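Local coordinates for penicillin binding protein transpeptidase domain protein (Escherichia coli, PDB 4BJQ) that belongs to the penicillin-binding proteins of the bacterial cell envelope and is modelled here as a small alpha-beta domain paired with a second copy of itself, at residues I32-D35 / Q36-R40; D7-E10 / V11-G15. All coordinates share one frame; numbering follows the deposited sequence.

From the N terminus the chain runs through strand 2-6 into helix 8-13. Interaction 2 takes in this whole helix with both its caps. Helix 19-30 follows, and then helix 34-42, whose entry and first turns hold interaction 1. Both contacts are local. Each links residues about one turn apart, and neither closes a long loop. They come in series along the chain and do not nest or cross. The centres of interaction 1 and interaction 2 lie about 24 Å apart, on opposite sides of the chain's centre, and their nearest atoms are about 14 Å apart. Interaction 2 lies against the second subunit. Leucines of interaction 1 pack on helix 19-30, and Leu37 reaches strand 50-56.

Interaction 1. Residues I32-D35 / Q36-R40; sequences IPLD and QLSAR
Ile32 and Gln36 meet at about a right angle where the chain enters helix 34-42. The methyl Ile32 CG2 touches Gln36 CB at 3.7 Å and lies 4.2 Å from Leu37 CB. Beyond CG, the extended Gln36 side chain runs alongside the Pro33 ring and points the same way. Gln36 NE2 lies 3.8 Å from Pro33 CG. Pro33 is the N-cap residue, and its O takes the helical bond from Leu37 N (3.0 Å).

Leu34 CD1 and Leu37 CD2 pack at 4.2 Å. Both leucines also lean on Ala27 of helix 19-30. The Leu34 carbonyl is gripped twice by Ser38. Ser38 N bonds to Leu34 O at 2.8 Å, nearly straight at 171°. Ser38 OG also bonds to Leu34 O, at 3.0 Å, from above the carbonyl plane. This follows from chi1 of -61°, which sets OG beside its own backbone N.

Ser38 also packs on Ile17 of the second subunit, and a sulfate ion lies about 5 Å from its side chain. The two leucines thus carry the apolar link to the rest of the fold, while the serine hydroxyl spends its proton on a backbone oxygen that already takes an N-H.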
loop_
_atom_site.group_PDB
_atom_site.type_symbol
_atom_site.label_atom_id
_atom_site.label_comp_id
_atom_site.label_asym_id
_atom_site.label_seq_id
_atom_site.Cartn_x
_atom_site.Cartn_y
_atom_site.Cartn_z
ATOM N N ILE A 32 6.170 15.528 9.738
ATOM C CA ILE A 32 4.731 15.622 9.860
ATOM C C ILE A 32 4.276 14.288 10.451
ATOM O O ILE A 32 4.488 13.231 9.822
ATOM C CB ILE A 32 4.040 15.830 8.481
ATOM C CG1 ILE A 32 4.585 17.076 7.765
ATOM C CG2 ILE A 32 2.522 15.962 8.659
ATOM C CD1 ILE A 32 4.205 17.160 6.261
ATOM N N PRO A 33 3.669 14.321 11.659
ATOM C CA PRO A 33 3.072 13.117 12.244
ATOM C C PRO A 33 2.271 12.337 11.184
ATOM O O PRO A 33 1.595 12.948 10.355
ATOM C CB PRO A 33 2.142 13.677 13.320
ATOM C CG PRO A 33 2.839 14.940 13.784
ATOM C CD PRO A 33 3.548 15.494 12.552
ATOM N N LEU A 34 2.368 11.014 11.196
ATOM C CA LEU A 34 1.705 10.199 10.171
ATOM C C LEU A 34 0.206 10.472 10.140
ATOM O O LEU A 34 -0.386 10.575 9.068
ATOM C CB LEU A 34 1.973 8.710 10.399
ATOM C CG LEU A 34 1.719 7.749 9.220
ATOM C CD1 LEU A 34 2.562 8.071 8.015
ATOM C CD2 LEU A 34 1.983 6.328 9.664
ATOM N N ASP A 35 -0.384 10.615 11.327
ATOM C CA ASP A 35 -1.807 10.898 11.475
ATOM C C ASP A 35 -2.215 12.203 10.805
ATOM O O ASP A 35 -3.305 12.290 10.233
ATOM C CB ASP A 35 -2.191 10.936 12.957
ATOM C CG ASP A 35 -2.103 9.581 13.612
ATOM O OD1 ASP A 35 -2.076 8.562 12.886
ATOM O OD2 ASP A 35 -2.063 9.537 14.859
ATOM N N GLN A 36 -1.352 13.214 10.884
ATOM C CA GLN A 36 -1.612 14.487 10.206
ATOM C C GLN A 36 -1.515 14.312 8.700
ATOM O O GLN A 36 -2.350 14.819 7.946
ATOM C CB GLN A 36 -0.609 15.562 10.637
ATOM C CG GLN A 36 -1.059 16.447 11.781
ATOM C CD GLN A 36 0.005 17.467 12.189
ATOM O OE1 GLN A 36 0.675 18.071 11.339
ATOM N NE2 GLN A 36 0.161 17.661 13.499
ATOM N N LEU A 37 -0.473 13.604 8.278
ATOM C CA LEU A 37 -0.203 13.362 6.858
ATOM C C LEU A 37 -1.367 12.614 6.217
ATOM O O LEU A 37 -1.858 13.015 5.162
ATOM C CB LEU A 37 1.094 12.579 6.709
ATOM C CG LEU A 37 1.688 12.284 5.329
ATOM C CD1 LEU A 37 1.967 13.575 4.579
ATOM C CD2 LEU A 37 2.975 11.462 5.500
ATOM N N SER A 38 -1.805 11.541 6.882
ATOM C CA SER A 38 -2.952 10.738 6.448
ATOM C C SER A 38 -4.236 11.543 6.388
ATOM O O SER A 38 -4.951 11.472 5.395
ATOM C CB SER A 38 -3.161 9.529 7.361
ATOM O OG SER A 38 -2.021 8.698 7.326
ATOM N N ALA A 39 -4.521 12.298 7.451
ATOM C CA ALA A 39 -5.715 13.140 7.519
ATOM C C ALA A 39 -5.800 14.100 6.331
ATOM O O ALA A 39 -6.846 14.208 5.697
ATOM C CB ALA A 39 -5.766 13.910 8.844
ATOM N N ARG A 40 -4.691 14.767 6.019
ATOM C CA ARG A 40 -4.655 15.720 4.911
ATOM C C ARG A 40 -4.855 15.041 3.553
ATOM O O ARG A 40 -5.520 15.595 2.667
ATOM C CB ARG A 40 -3.347 16.514 4.913
ATOM C CG ARG A 40 -3.309 17.626 3.885
ATOM C CD ARG A 40 -1.982 18.356 3.907
ATOM N NE ARG A 40 -1.798 19.204 2.728
ATOM C CZ ARG A 40 -2.347 20.408 2.578
ATOM N NH1 ARG A 40 -3.130 20.918 3.525
ATOM N NH2 ARG A 40 -2.118 21.105 1.479
#

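Interaction 2. Residues D7-E10 / V11-G15; sequences DPKE and VHDAG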
loop_
_atom_site.group_PDB
_atom_site.type_symbol
_atom_site.label_atom_id
_atom_site.label_comp_id
_atom_site.label_asym_id
_atom_site.label_seq_id
_atom_site.Cartn_x
_atom_site.Cartn_y
_atom_site.Cartn_z
ATOM N N ASP A 7 -1.927 -11.875 -6.398
ATOM C CA ASP A 7 -1.301 -11.511 -7.652
ATOM C C ASP A 7 -0.072 -10.678 -7.263
ATOM O O ASP A 7 -0.210 -9.492 -6.963
ATOM C CB ASP A 7 -2.287 -10.676 -8.482
ATOM C CG ASP A 7 -1.749 -10.303 -9.860
ATOM O OD1 ASP A 7 -0.513 -10.195 -10.049
ATOM O OD2 ASP A 7 -2.587 -10.111 -10.769
ATOM N N PRO A 8 1.127 -11.294 -7.254
ATOM C CA PRO A 8 2.308 -10.567 -6.785
ATOM C C PRO A 8 2.579 -9.272 -7.550
ATOM O O PRO A 8 2.995 -8.282 -6.934
ATOM C CB PRO A 8 3.441 -11.577 -6.971
ATOM C CG PRO A 8 2.753 -12.908 -6.818
ATOM C CD PRO A 8 1.455 -12.695 -7.573
ATOM N N LYS A 9 2.301 -9.271 -8.857
ATOM C CA LYS A 9 2.504 -8.087 -9.694
ATOM C C LYS A 9 1.639 -6.904 -9.259
ATOM O O LYS A 9 2.111 -5.755 -9.226
ATOM C CB LYS A 9 2.265 -8.403 -11.168
ATOM C CG LYS A 9 2.942 -7.401 -12.091
ATOM C CD LYS A 9 2.233 -7.263 -13.420
ATOM C CE LYS A 9 2.869 -6.132 -14.216
ATOM N NZ LYS A 9 2.200 -5.958 -15.514
ATOM N N GLU A 10 0.383 -7.180 -8.921
ATOM C CA GLU A 10 -0.503 -6.143 -8.390
ATOM C C GLU A 10 -0.033 -5.574 -7.035
ATOM O O GLU A 10 -0.082 -4.357 -6.813
ATOM C CB GLU A 10 -1.958 -6.637 -8.331
ATOM C CG GLU A 10 -2.599 -6.755 -9.729
ATOM C CD GLU A 10 -4.001 -7.360 -9.737
ATOM O OE1 GLU A 10 -4.435 -7.907 -8.694
ATOM O OE2 GLU A 10 -4.658 -7.299 -10.809
ATOM N N VAL A 11 0.450 -6.435 -6.144
ATOM C CA VAL A 11 0.986 -5.963 -4.864
ATOM C C VAL A 11 2.138 -5.000 -5.117
ATOM O O VAL A 11 2.182 -3.908 -4.552
ATOM C CB VAL A 11 1.462 -7.120 -3.953
ATOM C CG1 VAL A 11 1.980 -6.573 -2.631
ATOM C CG2 VAL A 11 0.316 -8.093 -3.691
ATOM N N HIS A 12 3.049 -5.403 -5.997
ATOM C CA HIS A 12 4.184 -4.575 -6.359
ATOM C C HIS A 12 3.752 -3.202 -6.895
ATOM O O HIS A 12 4.238 -2.179 -6.419
ATOM C CB HIS A 12 5.088 -5.320 -7.343
ATOM C CG HIS A 12 6.258 -4.518 -7.814
ATOM N ND1 HIS A 12 6.259 -3.836 -9.015
ATOM C CD2 HIS A 12 7.475 -4.301 -7.257
ATOM C CE1 HIS A 12 7.423 -3.227 -9.172
ATOM N NE2 HIS A 12 8.179 -3.494 -8.121
ATOM N N ASP A 13 2.810 -3.193 -7.838
ATOM C CA ASP A 13 2.341 -1.969 -8.496
ATOM C C ASP A 13 1.617 -1.009 -7.531
ATOM O O ASP A 13 1.474 0.179 -7.817
ATOM C CB ASP A 13 1.426 -2.301 -9.692
ATOM C CG ASP A 13 2.154 -3.051 -10.822
ATOM O OD1 ASP A 13 3.405 -3.037 -10.889
ATOM O OD2 ASP A 13 1.460 -3.657 -11.665
ATOM N N ALA A 14 1.159 -1.529 -6.396
ATOM C CA ALA A 14 0.557 -0.708 -5.352
ATOM C C ALA A 14 1.599 -0.252 -4.311
ATOM O O ALA A 14 1.254 0.384 -3.290
ATOM C CB ALA A 14 -0.573 -1.471 -4.684
ATOM N N GLY A 15 2.862 -0.601 -4.560
ATOM C CA GLY A 15 3.960 -0.163 -3.714
ATOM C C GLY A 15 4.713 -1.223 -2.921
ATOM O O GLY A 15 5.712 -0.901 -2.256
#
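Lys9 and Asp13 are the pair of side chains that meet one turn apart in helix 8-13. The long arm of Lys9 runs at a slant past the Asp13 carboxylate, and Lys9 CE comes within 3.8 Å of Asp13 OD2. The ammonium group itself stays farther off, with Lys9 NZ 4.5 Å from Asp13 OD2. That is too far for a salt bridge, though the opposite charges probably still attract. Asp13 has CG beside its own backbone N (chi1 -64°), and this folds the carboxylate back toward the Lys9 carbonyl. Asp13 OD2 and Lys9 O are 3.3 Å apart, but both are acceptors and form no bond.

Backbone bonds carry the helix. Val11 N bonds to Asp7 O, and His12 N bonds to Pro8 O at 3.0 Å. Asp13 N bonds to Lys9 O, also at 3.0 Å. The last of the series, Ala14 N to Glu10 O, is weak and bent to 135°.

Both ends are capped. Asp7 is the N-cap, and its OD1 takes a weak bond from Glu10 N at 3.3 Å. At the other end Gly15 has positive phi (114°) and completes a Schellman motif. Gly15 N bonds to His12 O at 2.8 Å.

The polar ends of two side chains look to the second subunit. Asp7 OD2 makes a salt bridge with Arg48 of that subunit, and Glu10 OE1 is hydrogen-bonded to NE2 of His73 of the second subunit. Pro8 packs on its Gly47 and Ala14 on its Pro70. The short helix follows strand 2-6 and precedes helix 19-30 in its own chain, while it rests beside residues that flank or belong to strands 50-56 and 72-76 of the second subunit.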